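Local coordinates for disulfide bond forming protein (DsbF) (Mycobacterium tuberculosis, PDB 3IOS) that probably oxidises reduced, unfolded secreted proteins to give them disulfide bonds, as a thioredoxin-fold thiol oxidase of the extracellular space, at residues E139-R142 with R143-L147. Numbering follows the deposited sequence.
Sequences ELTR and RVTAL
Glu139 and Arg143 sit one turn apart on the C-terminal helix of this thioredoxin-fold domain. Their side chains run side by side and point the same way. They form an i to i+4 salt bridge, with Arg143 NE 2.8 Å from Glu139 OE2. Arg143 NH1 also reaches Glu139 OE2, at 3.1 Å, with a more bent N-H path. One carboxylate oxygen therefore takes both donors of the side-on guanidinium edge. That oxygen lies in the guanidinium plane, but the carboxylate itself is turned 37° from it. Glu139 comes alongside because its CG is anti to the backbone N (chi1 -174°) and the chain beyond is extended. The aliphatic part of Arg143 runs past the Glu139 carbonyl oxygen, with Arg143 CG 3.4 Å from Glu139 O.

The Thr145 hydroxyl bonds back to its own helix. Thr145 OG1 donates to Arg142 O at 2.6 Å, and Ala146 N reaches this oxygen at 3.0 Å from the same face of the carbonyl plane. With chi1 at 63°, the hydroxyl turns back to the preceding turn. Leu140 and Val144 make the buried side, where the two side chains cross at a slant, with Leu140 CD1 4.1 Å from Val144 CG2. Val144 N also hydrogen-bonds to Leu140 O, 2.8 Å away.

The helix 137-147 packs by this apolar side against the rest of the fold. Leu140 and Val144 both touch Val64 of helix 52-67. Leu140 also rests on Phe121 of strand 118-122, and Val144 on Val43 of strand 42-47, so the helix covers neighbouring strands of the central mixed sheet.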
ATOM      1  N   GLU A 139     -14.966  -1.245   5.778  1.00 13.68           N
ATOM      2  CA  GLU A 139     -14.564   0.110   5.462  1.00 13.89           C
ATOM      3  C   GLU A 139     -13.644   0.158   4.247  1.00 12.29           C
ATOM      4  O   GLU A 139     -13.793   1.026   3.391  1.00 12.27           O
ATOM      5  CB  GLU A 139     -13.867   0.796   6.646  1.00 13.94           C
ATOM      6  CG  GLU A 139     -13.602   2.264   6.330  1.00 16.14           C
ATOM      7  CD  GLU A 139     -12.944   3.043   7.455  1.00 18.68           C
ATOM      8  OE1 GLU A 139     -12.847   2.521   8.581  1.00 19.91           O
ATOM      9  OE2 GLU A 139     -12.532   4.191   7.196  1.00 22.38           O
ATOM     10  N   LEU A 140     -12.693  -0.767   4.175  1.00 13.06           N
ATOM     11  CA  LEU A 140     -11.762  -0.791   3.049  1.00 13.14           C
ATOM     12  C   LEU A 140     -12.550  -1.021   1.763  1.00 12.15           C
ATOM     13  O   LEU A 140     -12.330  -0.348   0.756  1.00 13.69           O
ATOM     14  CB  LEU A 140     -10.718  -1.898   3.251  1.00 12.05           C
ATOM     15  CG  LEU A 140      -9.607  -2.011   2.199  1.00 12.60           C
ATOM     16  CD1 LEU A 140      -8.891  -0.675   2.027  1.00 14.84           C
ATOM     17  CD2 LEU A 140      -8.626  -3.097   2.637  1.00 12.32           C
ATOM     18  N   THR A 141     -13.496  -1.953   1.814  1.00 13.93           N
ATOM     19  CA  THR A 141     -14.327  -2.256   0.650  1.00 13.86           C
ATOM     20  C   THR A 141     -15.092  -1.010   0.213  1.00 14.30           C
ATOM     21  O   THR A 141     -15.115  -0.660  -0.967  1.00 14.40           O
ATOM     22  CB  THR A 141     -15.333  -3.376   0.978  1.00 14.55           C
ATOM     23  OG1 THR A 141     -14.622  -4.571   1.315  1.00 16.30           O
ATOM     24  CG2 THR A 141     -16.255  -3.649  -0.217  1.00 15.83           C
ATOM     25  N   ARG A 142     -15.720  -0.331   1.171  1.00 12.85           N
ATOM     26  CA  ARG A 142     -16.472   0.878   0.853  1.00 14.14           C
ATOM     27  C   ARG A 142     -15.591   2.012   0.325  1.00 14.51           C
ATOM     28  O   ARG A 142     -15.987   2.734  -0.589  1.00 16.10           O
ATOM     29  CB  ARG A 142     -17.258   1.331   2.086  1.00 15.16           C
ATOM     30  CG  ARG A 142     -18.407   0.394   2.428  1.00 16.41           C
ATOM     31  CD  ARG A 142     -18.903   0.609   3.847  1.00 18.47           C
ATOM     32  NE  ARG A 142     -19.905  -0.387   4.212  1.00 21.04           N
ATOM     33  CZ  ARG A 142     -20.166  -0.760   5.457  1.00 19.67           C
ATOM     34  NH1 ARG A 142     -21.101  -1.675   5.694  1.00 21.10           N
ATOM     35  NH2 ARG A 142     -19.486  -0.229   6.467  1.00 18.41           N
ATOM     36  N   ARG A 143     -14.395   2.177   0.886  1.00 14.66           N
ATOM     37  CA  ARG A 143     -13.507   3.231   0.407  1.00 14.35           C
ATOM     38  C   ARG A 143     -13.010   2.912  -1.004  1.00 14.26           C
ATOM     39  O   ARG A 143     -12.939   3.788  -1.865  1.00 16.71           O
ATOM     40  CB  ARG A 143     -12.325   3.411   1.360  1.00 15.41           C
ATOM     41  CG  ARG A 143     -12.686   4.184   2.619  1.00 20.48           C
ATOM     42  CD  ARG A 143     -11.451   4.450   3.452  1.00 23.00           C
ATOM     43  NE  ARG A 143     -11.758   5.148   4.696  1.00 24.03           N
ATOM     44  CZ  ARG A 143     -11.825   6.471   4.826  1.00 25.02           C
ATOM     45  NH1 ARG A 143     -12.112   7.000   6.006  1.00 25.70           N
ATOM     46  NH2 ARG A 143     -11.593   7.266   3.788  1.00 24.62           N
ATOM     47  N   VAL A 144     -12.691   1.645  -1.238  1.00 15.58           N
ATOM     48  CA  VAL A 144     -12.230   1.227  -2.551  1.00 17.73           C
ATOM     49  C   VAL A 144     -13.330   1.443  -3.585  1.00 18.35           C
ATOM     50  O   VAL A 144     -13.064   1.913  -4.692  1.00 19.50           O
ATOM     51  CB  VAL A 144     -11.794  -0.253  -2.528  1.00 18.06           C
ATOM     52  CG1 VAL A 144     -11.613  -0.779  -3.943  1.00 21.84           C
ATOM     53  CG2 VAL A 144     -10.483  -0.380  -1.756  1.00 19.07           C
ATOM     54  N   THR A 145     -14.569   1.112  -3.229  1.00 18.60           N
ATOM     55  CA  THR A 145     -15.680   1.299  -4.156  1.00 20.39           C
ATOM     56  C   THR A 145     -15.861   2.778  -4.483  1.00 20.45           C
ATOM     57  O   THR A 145     -16.174   3.142  -5.621  1.00 21.25           O
ATOM     58  CB  THR A 145     -17.003   0.763  -3.572  1.00 21.46           C
ATOM     59  OG1 THR A 145     -17.350   1.509  -2.400  1.00 30.32           O
ATOM     60  CG2 THR A 145     -16.866  -0.681  -3.193  1.00 19.31           C
ATOM     61  N   ALA A 146     -15.657   3.631  -3.482  1.00 19.15           N
ATOM     62  CA  ALA A 146     -15.808   5.069  -3.666  1.00 21.30           C
ATOM     63  C   ALA A 146     -14.817   5.637  -4.678  1.00 20.86           C
ATOM     64  O   ALA A 146     -15.102   6.638  -5.329  1.00 22.70           O
ATOM     65  CB  ALA A 146     -15.655   5.782  -2.328  1.00 22.08           C
ATOM     66  N   LEU A 147     -13.659   5.000  -4.816  1.00 21.83           N
ATOM     67  CA  LEU A 147     -12.649   5.473  -5.757  1.00 22.63           C
ATOM     68  C   LEU A 147     -13.129   5.370  -7.201  1.00 25.78           C
ATOM     69  O   LEU A 147     -12.711   6.149  -8.054  1.00 26.96           O
ATOM     70  CB  LEU A 147     -11.356   4.672  -5.601  1.00 21.80           C
ATOM     71  CG  LEU A 147     -10.690   4.710  -4.226  1.00 22.21           C
ATOM     72  CD1 LEU A 147      -9.464   3.813  -4.248  1.00 22.84           C
ATOM     73  CD2 LEU A 147     -10.308   6.137  -3.870  1.00 22.89           C
TER